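Local coordinates for uncharacterized protein BT_3980 with actin-like ATPase fold (Bacteroides thetaiotaomicron VPI-5482, PDB 3HRG) that is of unknown function but has an actin-like ATPase fold, which suggests, without proving, a relationship to nucleotide-binding proteins, at residues A[74-82]-A[182-190]. Sequence-based numbering, arbitrary orientation. Where two conformers were deposited one is given.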
ATOM      1  N   ALA A  74      -3.746   0.323  -4.154  1.00 14.24           N
ATOM      2  CA  ALA A  74      -3.366   1.493  -3.372  1.00 14.36           C
ATOM      3  C   ALA A  74      -4.610   2.355  -3.291  1.00 14.02           C
ATOM      4  O   ALA A  74      -5.058   2.931  -4.295  1.00 14.75           O
ATOM      5  CB  ALA A  74      -2.241   2.250  -4.023  1.00 13.76           C
ATOM      6  N   SER A  75      -5.164   2.480  -2.098  1.00 13.91           N
ATOM      7  CA  SER A  75      -6.427   3.203  -1.897  1.00 13.34           C
ATOM      8  C   SER A  75      -6.631   3.531  -0.436  1.00 13.31           C
ATOM      9  O   SER A  75      -6.045   2.879   0.440  1.00 12.78           O
ATOM     10  CB  SER A  75      -7.556   2.262  -2.345  1.00 13.30           C
ATOM     11  OG  SER A  75      -8.829   2.717  -1.988  1.00 13.84           O
ATOM     12  N   LYS A  76      -7.475   4.516  -0.148  1.00 13.27           N
ATOM     13  CA  LYS A  76      -7.781   4.818   1.256  1.00 13.17           C
ATOM     14  C   LYS A  76      -8.875   3.922   1.772  1.00 12.97           C
ATOM     15  O   LYS A  76      -9.189   3.964   2.976  1.00 13.26           O
ATOM     16  CB  LYS A  76      -8.219   6.280   1.439  1.00 14.04           C
ATOM     17  CG  LYS A  76      -9.494   6.682   0.783  1.00 16.81           C
ATOM     18  CD  LYS A  76      -9.682   8.227   0.957  1.00 20.65           C
ATOM     19  CE  LYS A  76     -10.430   8.778  -0.187  1.00 23.06           C
ATOM     20  NZ  LYS A  76      -9.559   8.715  -1.409  1.00 24.51           N
ATOM     21  N   ARG A  77      -9.473   3.114   0.891  1.00 12.19           N
ATOM     22  CA  ARG A  77     -10.636   2.303   1.252  1.00 12.86           C
ATOM     23  C   ARG A  77     -10.236   0.966   1.835  1.00 13.21           C
ATOM     24  O   ARG A  77     -10.367  -0.058   1.195  1.00 12.49           O
ATOM     25  CB  ARG A  77     -11.572   2.153   0.058  1.00 12.50           C
ATOM     26  CG  ARG A  77     -12.146   3.529  -0.384  1.00 12.53           C
ATOM     27  CD  ARG A  77     -13.114   3.461  -1.508  1.00 14.21           C
ATOM     28  NE  ARG A  77     -14.315   2.730  -1.122  1.00 13.33           N
ATOM     29  CZ  ARG A  77     -15.343   3.239  -0.434  1.00 14.58           C
ATOM     30  NH1 ARG A  77     -15.374   4.513  -0.029  1.00 15.37           N
ATOM     31  NH2 ARG A  77     -16.365   2.460  -0.147  1.00 14.91           N
ATOM     32  N   PHE A  78      -9.722   1.024   3.064  1.00 12.98           N
ATOM     33  CA  PHE A  78      -9.337  -0.173   3.808  1.00 12.96           C
ATOM     34  C   PHE A  78      -9.586   0.097   5.274  1.00 13.01           C
ATOM     35  O   PHE A  78      -9.638   1.256   5.724  1.00 13.27           O
ATOM     36  CB  PHE A  78      -7.870  -0.624   3.612  1.00 12.94           C
ATOM     37  CG  PHE A  78      -6.844   0.330   4.195  1.00 13.61           C
ATOM     38  CD1 PHE A  78      -6.432   0.232   5.520  1.00 13.90           C
ATOM     39  CD2 PHE A  78      -6.339   1.335   3.422  1.00 12.81           C
ATOM     40  CE1 PHE A  78      -5.496   1.100   6.033  1.00 14.96           C
ATOM     41  CE2 PHE A  78      -5.399   2.216   3.926  1.00 13.89           C
ATOM     42  CZ  PHE A  78      -4.997   2.109   5.256  1.00 14.90           C
ATOM     43  N   THR A  79      -9.755  -0.994   6.012  1.00 14.11           N
ATOM     44  CA  THR A  79      -9.994  -0.959   7.435  1.00 13.80           C
ATOM     45  C   THR A  79      -9.214  -2.086   8.114  1.00 14.01           C
ATOM     46  O   THR A  79      -9.242  -3.231   7.657  1.00 13.48           O
ATOM     47  CB  THR A  79     -11.469  -1.175   7.727  1.00 14.63           C
ATOM     48  OG1 THR A  79     -12.212  -0.038   7.293  1.00 16.82           O
ATOM     49  CG2 THR A  79     -11.695  -1.396   9.247  1.00 16.01           C
HETATM   50  N   MSE A  80      -8.515  -1.763   9.193  1.00 13.51           N
HETATM   51  CA  MSE A  80      -7.755  -2.761   9.927  1.00 13.19           C
HETATM   52  C   MSE A  80      -8.540  -3.236  11.130  1.00 13.18           C
HETATM   53  O   MSE A  80      -9.132  -2.422  11.826  1.00 11.92           O
HETATM   54  CB  MSE A  80      -6.412  -2.184  10.375  1.00 12.94           C
HETATM   55  CG  MSE A  80      -5.497  -3.174  11.108  1.00 13.07           C
HETATM   56 SE   MSE A  80      -5.796  -3.369  13.001  0.75  9.97          SE
HETATM   57  CE  MSE A  80      -5.209  -1.616  13.610  1.00 14.58           C
ATOM     58  N   ILE A  81      -8.542  -4.557  11.351  1.00 12.77           N
ATOM     59  CA  ILE A  81      -9.186  -5.117  12.536  0.50 12.59           C
ATOM     60  C   ILE A  81      -8.257  -6.195  13.129  1.00 12.46           C
ATOM     61  O   ILE A  81      -7.618  -6.966  12.408  1.00 12.96           O
ATOM     62  CB  ILE A  81     -10.615  -5.663  12.267  0.50 12.37           C
ATOM     63  CG1 ILE A  81     -11.350  -5.935  13.592  0.50 13.04           C
ATOM     64  CG2 ILE A  81     -10.576  -6.875  11.371  0.50 11.94           C
ATOM     65  CD1 ILE A  81     -12.678  -6.608  13.376  0.50 14.64           C
ATOM     66  N   PRO A  82      -8.113  -6.200  14.469  1.00 11.80           N
ATOM     67  CA  PRO A  82      -7.239  -7.221  15.023  1.00 11.71           C
ATOM     68  C   PRO A  82      -7.805  -8.591  14.687  1.00 11.62           C
ATOM     69  O   PRO A  82      -9.021  -8.736  14.620  1.00 10.92           O
ATOM     70  CB  PRO A  82      -7.300  -6.962  16.529  1.00 12.75           C
ATOM     71  CG  PRO A  82      -7.614  -5.542  16.648  1.00 11.91           C
ATOM     72  CD  PRO A  82      -8.395  -5.139  15.461  1.00 13.00           C
ATOM     73  N   LEU A 182       1.283  -3.582  15.694  1.00 11.40           N
ATOM     74  CA  LEU A 182       0.569  -2.553  14.978  1.00 11.27           C
ATOM     75  C   LEU A 182      -0.431  -1.914  15.930  1.00 10.86           C
ATOM     76  O   LEU A 182      -1.248  -2.611  16.492  1.00 11.64           O
ATOM     77  CB  LEU A 182      -0.179  -3.145  13.784  1.00 10.50           C
ATOM     78  CG  LEU A 182      -0.969  -2.139  12.929  1.00  9.26           C
ATOM     79  CD1 LEU A 182      -0.043  -1.115  12.279  1.00 10.41           C
ATOM     80  CD2 LEU A 182      -1.793  -2.869  11.849  1.00  8.28           C
ATOM     81  N   LEU A 183      -0.346  -0.616  16.102  1.00 10.90           N
ATOM     82  CA  LEU A 183      -1.248   0.161  16.977  1.00 11.59           C
ATOM     83  C   LEU A 183      -2.404   0.815  16.204  1.00 12.21           C
ATOM     84  O   LEU A 183      -3.499   0.994  16.749  1.00 13.06           O
ATOM     85  CB  LEU A 183      -0.458   1.273  17.663  1.00 11.25           C
ATOM     86  CG  LEU A 183       0.757   0.912  18.534  1.00 10.89           C
ATOM     87  CD1 LEU A 183       1.547   2.181  18.882  1.00 10.97           C
ATOM     88  CD2 LEU A 183       0.377   0.125  19.778  1.00 11.76           C
ATOM     89  N   LEU A 184      -2.151   1.162  14.938  1.00 11.54           N
ATOM     90  CA  LEU A 184      -3.115   1.846  14.095  1.00 11.81           C
ATOM     91  C   LEU A 184      -2.719   1.787  12.638  1.00 11.62           C
ATOM     92  O   LEU A 184      -1.516   1.879  12.323  1.00 11.84           O
ATOM     93  CB  LEU A 184      -3.186   3.324  14.521  1.00 11.58           C
ATOM     94  CG  LEU A 184      -4.074   4.343  13.802  1.00 12.17           C
ATOM     95  CD1 LEU A 184      -4.585   5.399  14.836  1.00 13.26           C
ATOM     96  CD2 LEU A 184      -3.372   4.979  12.615  1.00 10.83           C
ATOM     97  N   ALA A 185      -3.726   1.625  11.773  1.00 11.20           N
ATOM     98  CA  ALA A 185      -3.540   1.694  10.312  1.00 11.25           C
ATOM     99  C   ALA A 185      -4.751   2.422   9.729  1.00 11.66           C
ATOM    100  O   ALA A 185      -5.869   1.914   9.814  1.00 12.60           O
ATOM    101  CB  ALA A 185      -3.432   0.331   9.724  1.00 11.19           C
ATOM    102  N   ASN A 186      -4.555   3.624   9.206  1.00 12.38           N
ATOM    103  CA  ASN A 186      -5.671   4.337   8.569  0.50 12.79           C
ATOM    104  C   ASN A 186      -5.148   5.277   7.491  1.00 12.74           C
ATOM    105  O   ASN A 186      -3.957   5.578   7.423  1.00 13.80           O
ATOM    106  CB  ASN A 186      -6.546   5.102   9.580  0.50 13.14           C
ATOM    107  CG  ASN A 186      -7.904   5.492   8.990  0.50 13.68           C
ATOM    108  OD1 ASN A 186      -8.449   4.763   8.183  0.50 15.92           O
ATOM    109  ND2 ASN A 186      -8.431   6.641   9.375  0.50 17.56           N
ATOM    110  N   SER A 187      -6.055   5.680   6.622  1.00 12.82           N
ATOM    111  CA  SER A 187      -5.735   6.563   5.536  1.00 12.25           C
ATOM    112  C   SER A 187      -6.653   7.772   5.594  1.00 12.85           C
ATOM    113  O   SER A 187      -7.843   7.629   5.925  1.00 12.33           O
ATOM    114  CB  SER A 187      -5.889   5.849   4.229  1.00 13.03           C
ATOM    115  OG  SER A 187      -5.526   6.684   3.145  1.00 11.27           O
ATOM    116  N   PHE A 188      -6.103   8.938   5.264  1.00 12.47           N
ATOM    117  CA  PHE A 188      -6.851  10.192   5.299  1.00 13.39           C
ATOM    118  C   PHE A 188      -6.686  10.942   3.990  1.00 14.62           C
ATOM    119  O   PHE A 188      -5.558  11.113   3.471  1.00 13.77           O
ATOM    120  CB  PHE A 188      -6.359  11.070   6.454  1.00 13.73           C
ATOM    121  CG  PHE A 188      -6.329  10.376   7.797  1.00 14.27           C
ATOM    122  CD1 PHE A 188      -5.245   9.579   8.165  1.00 17.05           C
ATOM    123  CD2 PHE A 188      -7.383  10.526   8.704  1.00 18.22           C
ATOM    124  CE1 PHE A 188      -5.205   8.928   9.425  1.00 19.57           C
ATOM    125  CE2 PHE A 188      -7.354   9.880   9.960  1.00 17.23           C
ATOM    126  CZ  PHE A 188      -6.261   9.081  10.318  1.00 18.25           C
ATOM    127  N   GLU A 189      -7.809  11.430   3.482  1.00 15.47           N
ATOM    128  CA  GLU A 189      -7.832  12.179   2.252  1.00 17.44           C
ATOM    129  C   GLU A 189      -7.180  13.531   2.515  1.00 18.69           C
ATOM    130  O   GLU A 189      -7.549  14.244   3.465  1.00 18.57           O
ATOM    131  CB  GLU A 189      -9.257  12.381   1.771  1.00 17.81           C
ATOM    132  CG  GLU A 189      -9.353  13.029   0.396  1.00 19.86           C
ATOM    133  CD  GLU A 189     -10.754  13.018  -0.195  1.00 23.92           C
ATOM    134  OE1 GLU A 189     -11.690  12.410   0.392  1.00 26.04           O
ATOM    135  OE2 GLU A 189     -10.908  13.624  -1.270  1.00 24.93           O
ATOM    136  N   CYS A 190      -6.178  13.854   1.708  1.00 19.07           N
ATOM    137  CA  CYS A 190      -5.501  15.113   1.811  1.00 20.26           C
ATOM    138  C   CYS A 190      -4.623  15.254   0.589  1.00 21.96           C
ATOM    139  O   CYS A 190      -4.048  14.274   0.110  1.00 22.54           O
ATOM    140  CB  CYS A 190      -4.706  15.282   3.108  1.00 20.55           C
ATOM    141  SG  CYS A 190      -3.636  14.052   3.658  1.00 17.44           S
TER
HETATM  142  O   HOH W   1      -9.615   5.569   5.380  1.00 30.49           O
HETATM  143  O   HOH W   2      -8.401   1.097   9.969  1.00 14.97           O
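Met80 of strand 78-82 meets Leu182 and Ala185 of strand 182-189 in the apolar part of this contact. Its CG lies 3.8 Å from Leu182 CD2, the two side chains reaching toward each other tip to tip. CG is anti to the backbone N (chi1 -177°), and bends at chi2 and chi3 bring the selenomethionine methyl CE over the backbone near Ala185 N. Met80 CB also packs on Ala185 CB at 4.0 Å. Phe78 adds ring atoms CE1, CZ and CE2, which pass obliquely by Ala185 O, Asn186 C and Ser187 CB in turn. The nearest of these approaches is Phe78 CE2 to Ser187 CB, 3.7 Å. With alanine at Phe78 the ring contacts to Ala185 and Ser187 would be lost, which is likely to open a gap there and leave Met80 as the main apolar link.

At the polar end, Lys76 CB sits 3.2 Å from Ser187 OG, but that hydroxyl is hydrogen-bonded to Asp173 on the neighbouring strand. Lys76 NZ and Glu189 OE1 carry opposite charges but stay 4.6 Å apart, so any attraction is probably modest.

Water makes the polar links between the backbones. One water donates to Ala185 O at 2.7 Å and accepts from Met80 N at 3.0 Å. Another lies within hydrogen-bonding distance of both Lys76 O and Ser187 O.

The strands run nearly antiparallel, at 169°, yet belong to separate sheets. Strand 78-82 is outermost in a three-stranded antiparallel sheet, beside strand 117-124. Strand 181-189 is outermost in a five-stranded mixed sheet of order 3-2-1-4-5, consistent with the actin-like ATPase fold. The contact therefore joins two sheet edges, which suggests an association resting on side-chain fit and water rather than direct backbone pairing.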